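Local atomic coordinates of putative ABC-transporter ATP-binding protein (Alicyclobacillus acidocaldarius, PDB entry 1Z47), a protein that probably binds and hydrolyses ATP as the nucleotide-binding subunit of a putative ABC-type sulfate importer. Residues Ala213-Gln226 with Thr229-Val242. Sequence-based numbering, arbitrary orientation.
Sequences ADRVLVLHEGNVEQ and TPEEVYEKPGTLFV
Thr239 OG1 donates to Glu225 OE1 over 2.8 Å, meeting the carboxylate oxygen nearly head-on, and the same hydroxyl, as N-cap of the helix that begins at Leu240, accepts from Val242 N. One hydroxyl thus ties a helix start to the edge strand 223-228. Next along that strand, Gln226 holds CG anti to the backbone N (chi1 174°), which sends its extended chain across to the 236-238 linker. Its OE1 takes Gly238 N at 2.8 Å, the donor standing 45° out of the carbonyl plane, while NE2 makes a weak bond to Lys236 O and donates a hydrogen bond to a water, itself weakly bonded to Glu232 OE2. Hydrocarbon contacts flank these bonds: Val233 CG1 meets Gln226 CG at 4.0 Å, and Val242 CG2 lies 3.8 Å from Glu225 CB. Further out, the Phe241 ring lies over one face of His220 in an offset stack, centroids 3.9 Å apart and planes 20° from parallel, with Val218 CG1 at the edge of the Phe241 ring. A serine in place of Phe241 would probably cost His220 its stacking partner and open a gap beside Val218. At the other end, Pro230 CD packs on Asp214 O, where the Thr229-Glu232 capping box starts helix 230-235. As a general principle, directional bonds set the position, here of linker and helix start against the edge hairpin of the P-loop NTPase sheet, while less directional stacking and valines fill in around them.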
# COMPACT_ATOMS: atom_id res chain seq x y z
N ALA B 213 1.89 14.36 -3.80
CA ALA B 213 2.07 15.22 -4.97
C ALA B 213 1.21 16.48 -5.04
O ALA B 213 0.06 16.50 -4.57
CB ALA B 213 1.89 14.41 -6.24
N ASP B 214 1.79 17.54 -5.62
CA ASP B 214 1.06 18.79 -5.84
C ASP B 214 0.14 18.52 -7.03
O ASP B 214 -1.05 18.86 -7.00
CB ASP B 214 2.04 19.92 -6.15
CG ASP B 214 2.89 20.28 -4.94
OD1 ASP B 214 4.12 20.35 -5.08
OD2 ASP B 214 2.30 20.50 -3.87
N ARG B 215 0.69 17.90 -8.06
CA ARG B 215 -0.06 17.48 -9.24
C ARG B 215 0.42 16.10 -9.70
O ARG B 215 1.59 15.73 -9.55
CB ARG B 215 0.05 18.47 -10.41
CG ARG B 215 -0.78 19.76 -10.21
CD ARG B 215 -0.83 20.56 -11.48
NE ARG B 215 0.50 20.98 -11.89
CZ ARG B 215 0.81 21.37 -13.12
NH1 ARG B 215 -0.13 21.37 -14.07
NH2 ARG B 215 2.05 21.75 -13.39
N VAL B 216 -0.50 15.36 -10.30
CA VAL B 216 -0.22 14.01 -10.75
C VAL B 216 -0.30 13.88 -12.26
O VAL B 216 -1.27 14.34 -12.88
CB VAL B 216 -1.25 13.05 -10.12
CG1 VAL B 216 -0.96 11.60 -10.51
CG2 VAL B 216 -1.23 13.22 -8.61
N LEU B 217 0.73 13.26 -12.84
CA LEU B 217 0.77 13.00 -14.26
C LEU B 217 0.41 11.50 -14.45
O LEU B 217 1.22 10.61 -14.19
CB LEU B 217 2.17 13.27 -14.81
CG LEU B 217 2.22 13.24 -16.33
CD1 LEU B 217 1.62 14.54 -16.86
CD2 LEU B 217 3.64 13.09 -16.82
N VAL B 218 -0.82 11.24 -14.88
CA VAL B 218 -1.25 9.86 -15.09
C VAL B 218 -0.82 9.38 -16.49
O VAL B 218 -1.15 9.99 -17.53
CB VAL B 218 -2.79 9.74 -14.93
CG1 VAL B 218 -3.21 8.27 -14.79
CG2 VAL B 218 -3.23 10.55 -13.73
N LEU B 219 -0.05 8.30 -16.50
CA LEU B 219 0.45 7.73 -17.73
C LEU B 219 -0.25 6.41 -18.04
O LEU B 219 -0.59 5.63 -17.15
CB LEU B 219 1.95 7.48 -17.61
CG LEU B 219 2.87 8.70 -17.68
CD1 LEU B 219 2.76 9.36 -19.06
CD2 LEU B 219 2.46 9.68 -16.59
N HIS B 220 -0.44 6.17 -19.32
CA HIS B 220 -1.06 4.93 -19.78
C HIS B 220 -0.62 4.67 -21.21
O HIS B 220 -0.80 5.50 -22.10
CB HIS B 220 -2.58 5.05 -19.71
CG HIS B 220 -3.31 3.78 -20.02
ND1 HIS B 220 -4.29 3.70 -20.99
CD2 HIS B 220 -3.23 2.55 -19.47
CE1 HIS B 220 -4.79 2.48 -21.01
NE2 HIS B 220 -4.17 1.76 -20.09
N GLU B 221 0.01 3.52 -21.41
CA GLU B 221 0.46 3.14 -22.74
C GLU B 221 1.32 4.21 -23.37
O GLU B 221 1.27 4.41 -24.59
CB GLU B 221 -0.75 2.87 -23.65
CG GLU B 221 -1.43 1.53 -23.43
CD GLU B 221 -2.62 1.32 -24.38
OE1 GLU B 221 -2.50 1.67 -25.58
OE2 GLU B 221 -3.66 0.82 -23.93
N GLY B 222 2.10 4.90 -22.54
CA GLY B 222 3.00 5.92 -23.06
C GLY B 222 2.40 7.28 -23.35
O GLY B 222 3.09 8.14 -23.89
N ASN B 223 1.14 7.50 -23.00
CA ASN B 223 0.49 8.79 -23.22
C ASN B 223 0.03 9.37 -21.89
O ASN B 223 -0.27 8.64 -20.93
CB ASN B 223 -0.75 8.64 -24.12
CG ASN B 223 -0.55 7.69 -25.27
OD1 ASN B 223 -1.26 6.68 -25.38
ND2 ASN B 223 0.41 7.99 -26.14
N VAL B 224 -0.06 10.70 -21.85
CA VAL B 224 -0.53 11.38 -20.67
C VAL B 224 -2.06 11.38 -20.71
O VAL B 224 -2.67 11.98 -21.59
CB VAL B 224 -0.03 12.84 -20.65
CG1 VAL B 224 -0.62 13.58 -19.49
CG2 VAL B 224 1.47 12.85 -20.60
N GLU B 225 -2.68 10.72 -19.74
CA GLU B 225 -4.13 10.65 -19.67
C GLU B 225 -4.67 11.93 -19.04
O GLU B 225 -5.70 12.45 -19.46
CB GLU B 225 -4.56 9.45 -18.83
CG GLU B 225 -4.17 8.11 -19.43
CD GLU B 225 -5.13 7.67 -20.52
OE1 GLU B 225 -6.34 7.84 -20.31
OE2 GLU B 225 -4.69 7.14 -21.56
N GLN B 226 -3.98 12.43 -18.02
CA GLN B 226 -4.39 13.65 -17.35
C GLN B 226 -3.25 14.16 -16.48
O GLN B 226 -2.36 13.41 -16.09
CB GLN B 226 -5.66 13.41 -16.51
CG GLN B 226 -6.10 14.60 -15.65
CD GLN B 226 -7.53 14.48 -15.13
OE1 GLN B 226 -8.07 13.38 -14.97
NE2 GLN B 226 -8.14 15.62 -14.85
N THR B 229 -4.36 18.17 -10.09
CA THR B 229 -4.21 18.02 -8.66
C THR B 229 -4.90 16.75 -8.20
O THR B 229 -5.72 16.18 -8.92
CB THR B 229 -4.88 19.15 -7.90
OG1 THR B 229 -6.29 19.04 -8.08
CG2 THR B 229 -4.38 20.52 -8.40
N PRO B 230 -4.58 16.29 -6.98
CA PRO B 230 -5.19 15.08 -6.42
C PRO B 230 -6.71 15.15 -6.50
O PRO B 230 -7.37 14.18 -6.87
CB PRO B 230 -4.69 15.08 -4.97
CG PRO B 230 -3.31 15.60 -5.12
CD PRO B 230 -3.51 16.78 -6.09
N GLU B 231 -7.26 16.30 -6.15
CA GLU B 231 -8.70 16.46 -6.19
C GLU B 231 -9.17 16.41 -7.63
O GLU B 231 -10.17 15.76 -7.93
CB GLU B 231 -9.12 17.77 -5.53
CG GLU B 231 -10.63 17.82 -5.32
CD GLU B 231 -11.10 19.10 -4.67
OE1 GLU B 231 -12.33 19.30 -4.60
OE2 GLU B 231 -10.23 19.88 -4.22
N GLU B 232 -8.44 17.08 -8.52
CA GLU B 232 -8.81 17.08 -9.92
C GLU B 232 -8.90 15.66 -10.48
O GLU B 232 -9.96 15.25 -10.97
CB GLU B 232 -7.80 17.92 -10.72
CG GLU B 232 -8.14 19.42 -10.66
CD GLU B 232 -7.07 20.34 -11.24
OE1 GLU B 232 -7.33 21.57 -11.25
OE2 GLU B 232 -5.99 19.87 -11.66
N VAL B 233 -7.81 14.89 -10.37
CA VAL B 233 -7.83 13.53 -10.92
C VAL B 233 -8.81 12.59 -10.24
O VAL B 233 -9.27 11.64 -10.87
CB VAL B 233 -6.42 12.90 -10.92
CG1 VAL B 233 -5.52 13.69 -11.84
CG2 VAL B 233 -5.85 12.85 -9.50
N TYR B 234 -9.16 12.85 -8.98
CA TYR B 234 -10.09 12.00 -8.24
C TYR B 234 -11.56 12.36 -8.48
O TYR B 234 -12.40 11.47 -8.68
CB TYR B 234 -9.82 12.09 -6.73
CG TYR B 234 -10.65 11.13 -5.87
CD1 TYR B 234 -10.14 9.89 -5.46
CD2 TYR B 234 -11.93 11.48 -5.44
CE1 TYR B 234 -10.90 9.03 -4.65
CE2 TYR B 234 -12.68 10.64 -4.63
CZ TYR B 234 -12.16 9.42 -4.24
OH TYR B 234 -12.92 8.62 -3.41
N GLU B 235 -11.87 13.65 -8.43
CA GLU B 235 -13.25 14.09 -8.60
C GLU B 235 -13.65 14.38 -10.05
O GLU B 235 -14.82 14.25 -10.39
CB GLU B 235 -13.52 15.31 -7.71
CG GLU B 235 -13.34 15.02 -6.22
CD GLU B 235 -14.42 14.11 -5.62
OE1 GLU B 235 -14.99 13.26 -6.35
OE2 GLU B 235 -14.69 14.24 -4.41
N LYS B 236 -12.68 14.77 -10.88
CA LYS B 236 -12.93 15.08 -12.28
C LYS B 236 -12.01 14.29 -13.23
O LYS B 236 -11.25 14.86 -14.01
CB LYS B 236 -12.77 16.59 -12.51
CG LYS B 236 -13.72 17.42 -11.63
CD LYS B 236 -13.69 18.91 -11.95
CE LYS B 236 -12.47 19.61 -11.35
NZ LYS B 236 -12.39 21.06 -11.71
N PRO B 237 -12.07 12.95 -13.14
CA PRO B 237 -11.23 12.11 -14.02
C PRO B 237 -11.51 12.41 -15.49
O PRO B 237 -12.67 12.47 -15.92
CB PRO B 237 -11.61 10.68 -13.61
CG PRO B 237 -13.01 10.82 -13.00
CD PRO B 237 -12.89 12.12 -12.23
N GLY B 238 -10.46 12.63 -16.26
CA GLY B 238 -10.62 12.95 -17.66
C GLY B 238 -10.98 11.76 -18.54
O GLY B 238 -11.58 11.92 -19.59
N THR B 239 -10.61 10.56 -18.10
CA THR B 239 -10.91 9.39 -18.90
C THR B 239 -11.31 8.23 -18.00
O THR B 239 -11.15 8.29 -16.78
CB THR B 239 -9.70 8.96 -19.72
OG1 THR B 239 -8.67 8.50 -18.84
CG2 THR B 239 -9.16 10.13 -20.54
N LEU B 240 -11.84 7.18 -18.62
CA LEU B 240 -12.24 6.03 -17.84
C LEU B 240 -11.00 5.48 -17.14
O LEU B 240 -11.08 5.00 -16.00
CB LEU B 240 -12.85 4.97 -18.75
CG LEU B 240 -13.12 3.60 -18.13
CD1 LEU B 240 -14.13 3.70 -16.98
CD2 LEU B 240 -13.69 2.68 -19.23
N PHE B 241 -9.85 5.54 -17.81
CA PHE B 241 -8.62 5.02 -17.20
C PHE B 241 -8.30 5.77 -15.90
O PHE B 241 -7.99 5.13 -14.89
CB PHE B 241 -7.39 5.11 -18.12
CG PHE B 241 -6.16 4.52 -17.49
CD1 PHE B 241 -6.01 3.14 -17.40
CD2 PHE B 241 -5.20 5.34 -16.89
CE1 PHE B 241 -4.95 2.57 -16.71
CE2 PHE B 241 -4.10 4.77 -16.19
CZ PHE B 241 -3.98 3.39 -16.10
N VAL B 242 -8.36 7.11 -15.93
CA VAL B 242 -8.08 7.89 -14.73
C VAL B 242 -9.11 7.55 -13.67
O VAL B 242 -8.79 7.34 -12.50
CB VAL B 242 -8.12 9.45 -14.99
CG1 VAL B 242 -7.84 10.20 -13.67
CG2 VAL B 242 -7.09 9.84 -16.04
O HOH W 1 -7.12 17.98 -14.14